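Local coordinates for putative hemin storage protein (Bordetella bronchiseptica, PDB 6AU1) that cleaves deacetylated poly-beta-1,6-N-acetylglucosamine through this glycoside hydrolase domain, an activity that can disrupt bacterial biofilms, at residues 72-75 with 76-80; 235-238 with 239-243; 310-313 with 314-318. All blocks are in the same frame, centred on the assembly; numbering follows the deposited sequence.

Contact 1 (72-75 with 76-80); sequences ADLF and NRVAW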
ATOM      1  N   ALA A  72      -5.448   1.522 -19.501  1.00 16.00           N
ATOM      2  CA  ALA A  72      -5.311   0.322 -20.323  1.00 16.81           C
ATOM      3  C   ALA A  72      -6.032  -0.792 -19.604  1.00 14.28           C
ATOM      4  O   ALA A  72      -6.054  -0.818 -18.372  1.00 13.13           O
ATOM      5  CB  ALA A  72      -3.841  -0.041 -20.544  1.00 16.38           C
ATOM      6  N   ASP A  73      -6.616  -1.722 -20.354  1.00 13.73           N
ATOM      7  CA  ASP A  73      -7.244  -2.878 -19.720  1.00 15.32           C
ATOM      8  C   ASP A  73      -6.171  -3.931 -19.485  1.00 15.34           C
ATOM      9  O   ASP A  73      -5.977  -4.829 -20.312  1.00 19.42           O
ATOM     10  CB  ASP A  73      -8.375  -3.434 -20.595  1.00 14.97           C
ATOM     11  CG  ASP A  73      -9.300  -4.365 -19.837  1.00 17.43           C
ATOM     12  OD1 ASP A  73      -8.971  -4.754 -18.695  1.00 17.52           O
ATOM     13  OD2 ASP A  73     -10.365  -4.721 -20.392  1.00 20.77           O
ATOM     14  N   LEU A  74      -5.472  -3.824 -18.356  1.00 12.88           N
ATOM     15  CA  LEU A  74      -4.194  -4.506 -18.229  1.00 13.64           C
ATOM     16  C   LEU A  74      -4.089  -5.363 -16.978  1.00 15.41           C
ATOM     17  O   LEU A  74      -3.384  -6.369 -16.979  1.00 14.36           O
ATOM     18  CB  LEU A  74      -3.062  -3.465 -18.247  1.00 17.03           C
ATOM     19  CG  LEU A  74      -1.608  -3.921 -18.296  1.00 20.44           C
ATOM     20  CD1 LEU A  74      -1.368  -4.846 -19.478  1.00 17.21           C
ATOM     21  CD2 LEU A  74      -0.706  -2.683 -18.396  1.00 20.31           C
ATOM     22  N   PHE A  75      -4.754  -4.964 -15.894  1.00 13.72           N
ATOM     23  CA  PHE A  75      -4.586  -5.710 -14.646  1.00 15.00           C
ATOM     24  C   PHE A  75      -5.025  -7.175 -14.782  1.00 14.14           C
ATOM     25  O   PHE A  75      -4.306  -8.085 -14.349  1.00 13.32           O
ATOM     26  CB  PHE A  75      -5.354  -5.062 -13.486  1.00 14.75           C
ATOM     27  CG  PHE A  75      -5.176  -5.799 -12.189  1.00 15.22           C
ATOM     28  CD1 PHE A  75      -4.072  -5.549 -11.392  1.00 11.56           C
ATOM     29  CD2 PHE A  75      -6.073  -6.788 -11.802  1.00 15.83           C
ATOM     30  CE1 PHE A  75      -3.880  -6.243 -10.189  1.00 13.59           C
ATOM     31  CE2 PHE A  75      -5.890  -7.501 -10.620  1.00 17.78           C
ATOM     32  CZ  PHE A  75      -4.788  -7.232  -9.810  1.00 14.99           C
ATOM     33  N   ASN A  76      -6.196  -7.412 -15.368  1.00 13.75           N
ATOM     34  CA  ASN A  76      -6.694  -8.781 -15.462  1.00 16.27           C
ATOM     35  C   ASN A  76      -5.713  -9.686 -16.212  1.00 17.99           C
ATOM     36  O   ASN A  76      -5.448 -10.816 -15.789  1.00 14.60           O
ATOM     37  CB  ASN A  76      -8.078  -8.830 -16.138  1.00 18.08           C
ATOM     38  CG  ASN A  76      -8.032  -8.475 -17.624  1.00 22.11           C
ATOM     39  OD1 ASN A  76      -7.479  -7.443 -18.011  1.00 18.66           O
ATOM     40  ND2 ASN A  76      -8.609  -9.347 -18.470  1.00 20.59           N
ATOM     41  N   ARG A  77      -5.159  -9.203 -17.318  1.00 15.46           N
ATOM     42  CA  ARG A  77      -4.341 -10.105 -18.129  1.00 18.61           C
ATOM     43  C   ARG A  77      -2.948 -10.323 -17.516  1.00 15.64           C
ATOM     44  O   ARG A  77      -2.399 -11.413 -17.616  1.00 16.67           O
ATOM     45  CB  ARG A  77      -4.248  -9.604 -19.572  1.00 24.12           C
ATOM     46  CG  ARG A  77      -3.376  -8.390 -19.786  1.00 19.19           C
ATOM     47  CD  ARG A  77      -3.903  -7.558 -20.973  1.00 21.65           C
ATOM     48  NE  ARG A  77      -4.309  -8.365 -22.134  1.00 20.29           N
ATOM     49  CZ  ARG A  77      -3.525  -8.662 -23.169  1.00 24.03           C
ATOM     50  NH1 ARG A  77      -2.267  -8.239 -23.197  1.00 27.73           N
ATOM     51  NH2 ARG A  77      -3.999  -9.384 -24.181  1.00 17.78           N
ATOM     52  N   VAL A  78      -2.411  -9.324 -16.825  1.00 16.12           N
ATOM     53  CA  VAL A  78      -1.122  -9.506 -16.157  1.00 15.41           C
ATOM     54  C   VAL A  78      -1.298 -10.426 -14.958  1.00 18.17           C
ATOM     55  O   VAL A  78      -0.465 -11.300 -14.710  1.00 16.82           O
ATOM     56  CB  VAL A  78      -0.511  -8.168 -15.736  1.00 17.49           C
ATOM     57  CG1 VAL A  78       0.790  -8.376 -14.965  1.00 17.92           C
ATOM     58  CG2 VAL A  78      -0.272  -7.304 -16.991  1.00 20.08           C
ATOM     59  N   ALA A  79      -2.401 -10.259 -14.238  1.00 14.65           N
ATOM     60  CA  ALA A  79      -2.690 -11.141 -13.108  1.00 16.81           C
ATOM     61  C   ALA A  79      -2.832 -12.589 -13.579  1.00 19.53           C
ATOM     62  O   ALA A  79      -2.254 -13.501 -12.983  1.00 17.50           O
ATOM     63  CB  ALA A  79      -3.954 -10.689 -12.385  1.00 14.86           C
ATOM     64  N   TRP A  80      -3.584 -12.812 -14.657  1.00 14.62           N
ATOM     65  CA  TRP A  80      -3.750 -14.187 -15.137  1.00 15.36           C
ATOM     66  C   TRP A  80      -2.419 -14.791 -15.596  1.00 15.77           C
ATOM     67  O   TRP A  80      -2.147 -15.973 -15.359  1.00 18.76           O
ATOM     68  CB  TRP A  80      -4.778 -14.257 -16.287  1.00 17.86           C
ATOM     69  CG  TRP A  80      -6.205 -14.457 -15.823  1.00 17.93           C
ATOM     70  CD1 TRP A  80      -7.288 -13.661 -16.104  1.00 19.99           C
ATOM     71  CD2 TRP A  80      -6.692 -15.509 -14.976  1.00 22.48           C
ATOM     72  NE1 TRP A  80      -8.420 -14.170 -15.499  1.00 21.19           N
ATOM     73  CE2 TRP A  80      -8.079 -15.299 -14.800  1.00 23.15           C
ATOM     74  CE3 TRP A  80      -6.095 -16.617 -14.365  1.00 22.30           C
ATOM     75  CZ2 TRP A  80      -8.870 -16.152 -14.032  1.00 28.34           C
ATOM     76  CZ3 TRP A  80      -6.882 -17.457 -13.601  1.00 28.01           C
ATOM     77  CH2 TRP A  80      -8.254 -17.221 -13.445  1.00 30.00           C
TER
HETATM   78  O   HOH W   1      -8.045  -5.253 -16.074  1.00 16.00           O

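Contact 2 (235-238 with 239-243); sequences LYAQ and PVLDP. With EDO (1,2-ethanediol), chain G.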
ATOM      1  N   LEU A 235       2.447  -0.245   5.757  1.00 15.26           N
ATOM      2  CA  LEU A 235       2.654   0.471   7.013  1.00 13.85           C
ATOM      3  C   LEU A 235       3.970   1.233   6.932  1.00 15.98           C
ATOM      4  O   LEU A 235       5.006   0.662   6.564  1.00 14.69           O
ATOM      5  CB  LEU A 235       2.682  -0.515   8.194  1.00 13.78           C
ATOM      6  CG  LEU A 235       3.047   0.025   9.581  1.00 11.92           C
ATOM      7  CD1 LEU A 235       2.040   1.087  10.041  1.00 15.41           C
ATOM      8  CD2 LEU A 235       3.103  -1.122  10.574  1.00 14.86           C
ATOM      9  N   TYR A 236       3.925   2.516   7.267  1.00 14.06           N
ATOM     10  CA  TYR A 236       5.138   3.325   7.345  1.00 15.12           C
ATOM     11  C   TYR A 236       5.997   2.941   8.555  1.00 16.59           C
ATOM     12  O   TYR A 236       5.480   2.496   9.576  1.00 15.86           O
ATOM     13  CB  TYR A 236       4.776   4.803   7.426  1.00 12.92           C
ATOM     14  CG  TYR A 236       4.458   5.436   6.095  1.00 14.60           C
ATOM     15  CD1 TYR A 236       5.479   5.866   5.250  1.00 16.64           C
ATOM     16  CD2 TYR A 236       3.142   5.614   5.680  1.00 14.79           C
ATOM     17  CE1 TYR A 236       5.196   6.453   4.024  1.00 19.49           C
ATOM     18  CE2 TYR A 236       2.851   6.207   4.452  1.00 13.93           C
ATOM     19  CZ  TYR A 236       3.882   6.619   3.636  1.00 19.06           C
ATOM     20  OH  TYR A 236       3.603   7.208   2.420  1.00 20.52           O
ATOM     21  N   ALA A 237       7.306   3.152   8.447  1.00 16.62           N
ATOM     22  CA  ALA A 237       8.226   2.767   9.516  1.00 16.36           C
ATOM     23  C   ALA A 237       8.156   3.683  10.737  1.00 16.10           C
ATOM     24  O   ALA A 237       8.408   3.230  11.851  1.00 17.50           O
ATOM     25  CB  ALA A 237       9.648   2.728   8.993  1.00 17.62           C
ATOM     26  N   GLN A 238       7.851   4.968  10.553  1.00 15.65           N
ATOM     27  CA  GLN A 238       7.917   5.872  11.709  1.00 15.49           C
ATOM     28  C   GLN A 238       6.946   5.463  12.847  1.00 20.81           C
ATOM     29  O   GLN A 238       7.349   5.454  14.015  1.00 19.88           O
ATOM     30  CB  GLN A 238       7.681   7.334  11.271  1.00 17.85           C
ATOM     31  CG  GLN A 238       8.081   8.364  12.305  1.00 25.22           C
ATOM     32  CD  GLN A 238       7.994   9.806  11.798  1.00 35.61           C
ATOM     33  OE1 GLN A 238       7.903  10.060  10.593  1.00 32.31           O
ATOM     34  NE2 GLN A 238       8.028  10.759  12.730  1.00 39.46           N
ATOM     35  N   PRO A 239       5.685   5.099  12.526  1.00 20.71           N
ATOM     36  CA  PRO A 239       4.815   4.627  13.618  1.00 19.89           C
ATOM     37  C   PRO A 239       5.313   3.370  14.350  1.00 20.75           C
ATOM     38  O   PRO A 239       4.877   3.107  15.466  1.00 21.44           O
ATOM     39  CB  PRO A 239       3.487   4.329  12.906  1.00 22.39           C
ATOM     40  CG  PRO A 239       3.497   5.195  11.700  1.00 23.44           C
ATOM     41  CD  PRO A 239       4.934   5.270  11.259  1.00 17.19           C
ATOM     42  N   VAL A 240       6.204   2.603  13.727  1.00 18.60           N
ATOM     43  CA  VAL A 240       6.796   1.438  14.377  1.00 16.22           C
ATOM     44  C   VAL A 240       7.989   1.850  15.246  1.00 18.92           C
ATOM     45  O   VAL A 240       8.092   1.462  16.413  1.00 21.61           O
ATOM     46  CB  VAL A 240       7.237   0.405  13.332  1.00 17.08           C
ATOM     47  CG1 VAL A 240       7.854  -0.833  14.012  1.00 20.24           C
ATOM     48  CG2 VAL A 240       6.056   0.029  12.441  1.00 20.00           C
ATOM     49  N   LEU A 241       8.878   2.661  14.683  1.00 19.88           N
ATOM     50  CA  LEU A 241      10.083   3.080  15.403  1.00 21.54           C
ATOM     51  C   LEU A 241       9.748   4.071  16.508  1.00 23.48           C
ATOM     52  O   LEU A 241      10.394   4.089  17.557  1.00 26.56           O
ATOM     53  CB  LEU A 241      11.099   3.696  14.440  1.00 22.23           C
ATOM     54  CG  LEU A 241      11.711   2.705  13.440  1.00 24.68           C
ATOM     55  CD1 LEU A 241      12.500   3.433  12.357  1.00 25.81           C
ATOM     56  CD2 LEU A 241      12.587   1.705  14.168  1.00 26.38           C
ATOM     57  N   ASP A 242       8.733   4.892  16.264  1.00 23.51           N
ATOM     58  CA  ASP A 242       8.341   5.933  17.209  1.00 24.61           C
ATOM     59  C   ASP A 242       6.826   6.018  17.296  1.00 23.21           C
ATOM     60  O   ASP A 242       6.202   6.825  16.604  1.00 22.97           O
ATOM     61  CB  ASP A 242       8.926   7.280  16.794  1.00 25.29           C
ATOM     62  CG  ASP A 242       8.595   8.382  17.777  1.00 38.45           C
ATOM     63  OD1 ASP A 242       8.276   8.067  18.947  1.00 37.17           O
ATOM     64  OD2 ASP A 242       8.653   9.560  17.376  1.00 41.78           O
ATOM     65  N   PRO A 243       6.228   5.182  18.152  1.00 23.76           N
ATOM     66  CA  PRO A 243       4.770   5.034  18.141  1.00 25.63           C
ATOM     67  C   PRO A 243       3.983   6.299  18.477  1.00 25.27           C
ATOM     68  O   PRO A 243       2.800   6.330  18.167  1.00 24.13           O
ATOM     69  CB  PRO A 243       4.533   3.947  19.190  1.00 29.12           C
ATOM     70  CG  PRO A 243       5.767   3.109  19.104  1.00 30.96           C
ATOM     71  CD  PRO A 243       6.876   4.117  18.936  1.00 30.11           C
TER
HETATM   72  C1  EDO G 705       1.735   8.456  -0.161  1.00 23.96           C
HETATM   73  O1  EDO G 705       0.792   7.489  -0.661  1.00 23.57           O
HETATM   74  C2  EDO G 705       1.203   9.082   1.125  1.00 26.14           C
HETATM   75  O2  EDO G 705       1.228   8.112   2.180  1.00 26.74           O

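Contact 3 (310-313 with 314-318); sequences KPID and TEILR. With SO4 (sulfate ion), chain D.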
ATOM      1  N   LYS A 310      17.835   5.959  -9.427  1.00 25.87           N
ATOM      2  CA  LYS A 310      18.816   4.922  -9.716  1.00 28.84           C
ATOM      3  C   LYS A 310      18.462   3.618  -9.023  1.00 22.67           C
ATOM      4  O   LYS A 310      17.929   3.622  -7.915  1.00 25.23           O
ATOM      5  CB  LYS A 310      20.214   5.367  -9.277  1.00 31.65           C
ATOM      6  N   PRO A 311      18.767   2.489  -9.674  1.00 22.02           N
ATOM      7  CA  PRO A 311      18.606   1.209  -8.981  1.00 25.99           C
ATOM      8  C   PRO A 311      19.560   1.120  -7.806  1.00 21.17           C
ATOM      9  O   PRO A 311      20.633   1.715  -7.835  1.00 25.64           O
ATOM     10  CB  PRO A 311      18.959   0.168 -10.052  1.00 25.74           C
ATOM     11  CG  PRO A 311      19.786   0.911 -11.047  1.00 34.60           C
ATOM     12  CD  PRO A 311      19.284   2.326 -11.043  1.00 27.05           C
ATOM     13  N   ILE A 312      19.156   0.395  -6.775  1.00 18.75           N
ATOM     14  CA  ILE A 312      20.043   0.108  -5.658  1.00 21.57           C
ATOM     15  C   ILE A 312      20.805  -1.157  -5.998  1.00 22.38           C
ATOM     16  O   ILE A 312      20.209  -2.101  -6.508  1.00 20.27           O
ATOM     17  CB  ILE A 312      19.246  -0.039  -4.356  1.00 22.05           C
ATOM     18  CG1 ILE A 312      18.686   1.337  -3.966  1.00 25.46           C
ATOM     19  CG2 ILE A 312      20.109  -0.616  -3.242  1.00 19.65           C
ATOM     20  CD1 ILE A 312      17.753   1.313  -2.801  1.00 29.66           C
ATOM     21  N   ASP A 313      22.120  -1.153  -5.771  1.00 22.48           N
ATOM     22  CA  ASP A 313      22.959  -2.324  -6.027  1.00 24.42           C
ATOM     23  C   ASP A 313      22.325  -3.581  -5.443  1.00 24.57           C
ATOM     24  O   ASP A 313      21.955  -3.604  -4.268  1.00 22.81           O
ATOM     25  CB  ASP A 313      24.355  -2.127  -5.440  1.00 30.73           C
ATOM     26  CG  ASP A 313      25.196  -1.168  -6.256  1.00 45.13           C
ATOM     27  OD1 ASP A 313      26.363  -0.938  -5.881  1.00 56.49           O
ATOM     28  OD2 ASP A 313      24.698  -0.654  -7.280  1.00 47.13           O
ATOM     29  N   THR A 314      22.179  -4.610  -6.272  1.00 19.97           N
ATOM     30  CA  THR A 314      21.500  -5.832  -5.845  1.00 20.05           C
ATOM     31  C   THR A 314      22.189  -6.428  -4.620  1.00 20.53           C
ATOM     32  O   THR A 314      21.534  -7.011  -3.751  1.00 21.12           O
ATOM     33  CB  THR A 314      21.443  -6.873  -6.981  1.00 23.28           C
ATOM     34  OG1 THR A 314      20.692  -6.340  -8.079  1.00 22.05           O
ATOM     35  CG2 THR A 314      20.772  -8.159  -6.514  1.00 20.86           C
ATOM     36  N   GLU A 315      23.505  -6.249  -4.527  1.00 23.23           N
ATOM     37  CA  GLU A 315      24.241  -6.768  -3.375  1.00 25.96           C
ATOM     38  C   GLU A 315      23.834  -6.042  -2.085  1.00 25.86           C
ATOM     39  O   GLU A 315      23.861  -6.623  -1.005  1.00 24.98           O
ATOM     40  CB  GLU A 315      25.752  -6.662  -3.601  1.00 30.72           C
ATOM     41  CG  GLU A 315      26.602  -7.205  -2.453  1.00 44.53           C
ATOM     42  CD  GLU A 315      26.307  -8.668  -2.132  1.00 55.35           C
ATOM     43  OE1 GLU A 315      26.128  -9.469  -3.075  1.00 55.65           O
ATOM     44  OE2 GLU A 315      26.250  -9.015  -0.934  1.00 57.07           O
ATOM     45  N   ILE A 316      23.443  -4.778  -2.189  1.00 21.97           N
ATOM     46  CA  ILE A 316      22.973  -4.064  -1.007  1.00 23.25           C
ATOM     47  C   ILE A 316      21.612  -4.612  -0.566  1.00 20.68           C
ATOM     48  O   ILE A 316      21.350  -4.799   0.630  1.00 21.19           O
ATOM     49  CB  ILE A 316      22.878  -2.544  -1.268  1.00 26.79           C
ATOM     50  CG1 ILE A 316      24.282  -1.944  -1.388  1.00 30.69           C
ATOM     51  CG2 ILE A 316      22.098  -1.851  -0.157  1.00 22.86           C
ATOM     52  CD1 ILE A 316      24.299  -0.496  -1.868  1.00 31.60           C
ATOM     53  N   LEU A 317      20.757  -4.885  -1.543  1.00 17.28           N
ATOM     54  CA  LEU A 317      19.444  -5.459  -1.286  1.00 15.22           C
ATOM     55  C   LEU A 317      19.566  -6.852  -0.667  1.00 18.16           C
ATOM     56  O   LEU A 317      18.870  -7.185   0.301  1.00 18.39           O
ATOM     57  CB  LEU A 317      18.646  -5.516  -2.587  1.00 18.31           C
ATOM     58  CG  LEU A 317      17.204  -6.021  -2.518  1.00 20.80           C
ATOM     59  CD1 LEU A 317      16.393  -5.145  -1.590  1.00 17.84           C
ATOM     60  CD2 LEU A 317      16.592  -6.037  -3.926  1.00 22.40           C
ATOM     61  N   ARG A 318      20.456  -7.664  -1.225  1.00 19.01           N
ATOM     62  CA  ARG A 318      20.661  -9.007  -0.697  1.00 17.96           C
ATOM     63  C   ARG A 318      21.195  -8.947   0.732  1.00 20.17           C
ATOM     64  O   ARG A 318      20.798  -9.757   1.581  1.00 20.01           O
ATOM     65  CB  ARG A 318      21.616  -9.810  -1.584  1.00 19.43           C
ATOM     66  CG  ARG A 318      21.693 -11.298  -1.218  1.00 20.68           C
ATOM     67  CD  ARG A 318      22.596 -12.051  -2.182  1.00 22.92           C
ATOM     68  NE  ARG A 318      22.645 -13.491  -1.904  1.00 24.91           N
ATOM     69  CZ  ARG A 318      23.366 -14.039  -0.929  1.00 26.36           C
ATOM     70  NH1 ARG A 318      24.096 -13.272  -0.129  1.00 29.20           N
ATOM     71  NH2 ARG A 318      23.355 -15.354  -0.748  1.00 28.21           N
TER
HETATM   72  S   SO4 D 702      23.324  -5.048  -9.975  1.00 43.23           S
HETATM   73  O1  SO4 D 702      22.576  -4.307  -8.964  1.00 37.81           O
HETATM   74  O2  SO4 D 702      24.470  -5.705  -9.354  1.00 49.22           O
HETATM   75  O3  SO4 D 702      22.464  -6.069 -10.567  1.00 53.69           O
HETATM   76  O4  SO4 D 702      23.768  -4.134 -11.024  1.00 49.40           O

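Contact 1 (72-75 with 76-80)
L74, the N-cap residue, meets V78 across the first turn of helix 75-86, which joins two parallel strands, 43-47 and 89-94, of the TIM-barrel domain. Their side chains cross obliquely, and the closest approach is L74 CD1 to V78 CG2, 3.7 Å. V78 has CG1 trans to its nitrogen (chi1 176°), which leaves CG2 as the branch that faces L74. R77 comes to the same leucine methyl from another direction. Its CG sits between the backbone N and the carbonyl carbon (chi1 73°), which brings it in beside L74. The extended chi2 (-150°) then carries R77 CD to 4.0 Å from L74 CD1. R77 CD thus meets the end of L74 and also lies near the backbone oxygen of D73.

F75 and A79 form a second pair, one turn apart. The methyl of A79 lies over one face of the phenyl ring, with A79 CB 4.1 Å from F75 CE2. Beyond them are A92 and V90 of strand 89-94. L74 and V78 are covered by I17 of helix 14-17. The helix therefore starts with its apolar side turned to the barrel wall and to a neighbouring helix.

Two backbone bonds fix the spacing of these pairs. V78 N reaches O of L74 at 3.1 Å, and A79 N reaches F75 O at 2.9 Å. On the solvent side, a water links the helix start to the preceding loop: it accepts a bond from N76 N at 2.9 Å and lies 2.8 Å from D73 OD1.

Contact 2 (235-238 with 239-243)
A237 O takes two backbone N-H groups. L241 N approaches at 2.9 Å in a nearly straight bond (168° at the hydrogen). V240 N is 3.0 Å from the same A237 O but stands above the carbonyl plane, and its bond is more bent (133°). One residue on, D242 N closes on Q238 O at 2.7 Å. These bonds hold the short helix 238-241 together.

L235, at the end of strand 230-235, puts CD2 3.7 Å from V240 CG2. V240 CG2 is in reach because CG1 takes the place opposite the backbone N (chi1 -180°). The pair is closed in by L253 and by L265 of strand 262-266. P239 CD touches Y236 CB, 3.9 Å away.

The outer ends point to other partners. Q238 OE1 is hydrogen-bonded to the hydroxyl of Y249. Y236 OH donates to O2 of a 1,2-ethanediol, 2.6 Å away, and this O2 lies at the edge of the ring, near its plane. D161 binds the same diol, which probably comes from the crystallisation liquor. D161 and Y236 both lie just past the C-terminal ends of barrel strands, where TIM-barrel glycosidases carry their active sites, so the diol may mark part of the substrate cleft.

Contact 3 (310-313 with 314-318)
D313 O accepts two backbone N-H groups at the start of helix 314-326, for which D313 is the N-cap residue. This helix leads from strand 297-305 and its short antiparallel partner 310-311 to strand 332-335 of the TIM barrel. I316 N is 2.8 Å from D313 O and stands above the carbonyl plane. L317 N is 3.2 Å from D313 O and lies in that plane, with a straighter bond (159°).

The apolar part of the first shell belongs to I316. Its CG2 meets CG2 of I312 at 3.9 Å, and the two side chains cross at about a right angle. In both isoleucines CG1 is trans to the carbonyl carbon, and this leaves the CG2 methyls to meet. CD1 of I316 touches D313 CB at 3.9 Å.

The carboxylate of D313 makes no capping bond. A sulfate, probably from the crystallisation liquor, sits at the helix N terminus. Its O1 accepts from T314 N at 2.7 Å and from T314 OG1 at 2.9 Å. T314 OG1 is put beside its own nitrogen by chi1 of -62°, so nitrogen and hydroxyl grip one oxygen together. The positive end of the helix dipole probably helps to hold the anion.

Further out, other residues set these groups in place. The backbone of I312 pairs with A303 of strand 297-305. L317 packs on L301 and A303, and on L349 of helix 346-353. T314 OG1 has a second partner in the backbone nitrogen of D345. One turn along, R318 N bonds to T314 O at 2.8 Å, and R318 NH2 forms a salt bridge with D351 OD2.

Overall arrangement
The three contacts follow in order along one TIM-barrel domain. Contacts 1 and 3 are starts of helices, and contact 2 spans a whole short helix, 238-241. Contact 1 begins helix 75-86, between strands 43-47 and 89-94. Contact 2 lies after strand 230-235, on the way to strand 262-266. Contact 3 begins helix 314-326, which leads to strand 332-335. Contacts 1 and 2 lie on opposite sides of the chain's centre, their centres 33 Å apart. Contact 3 is 29 Å from contact 1 and 24 Å from contact 2, centre to centre. None touches another; the curled sheet relates them. Contacts 1 and 3 set outer helices against the barrel, while contact 2 also reaches the likely cleft side.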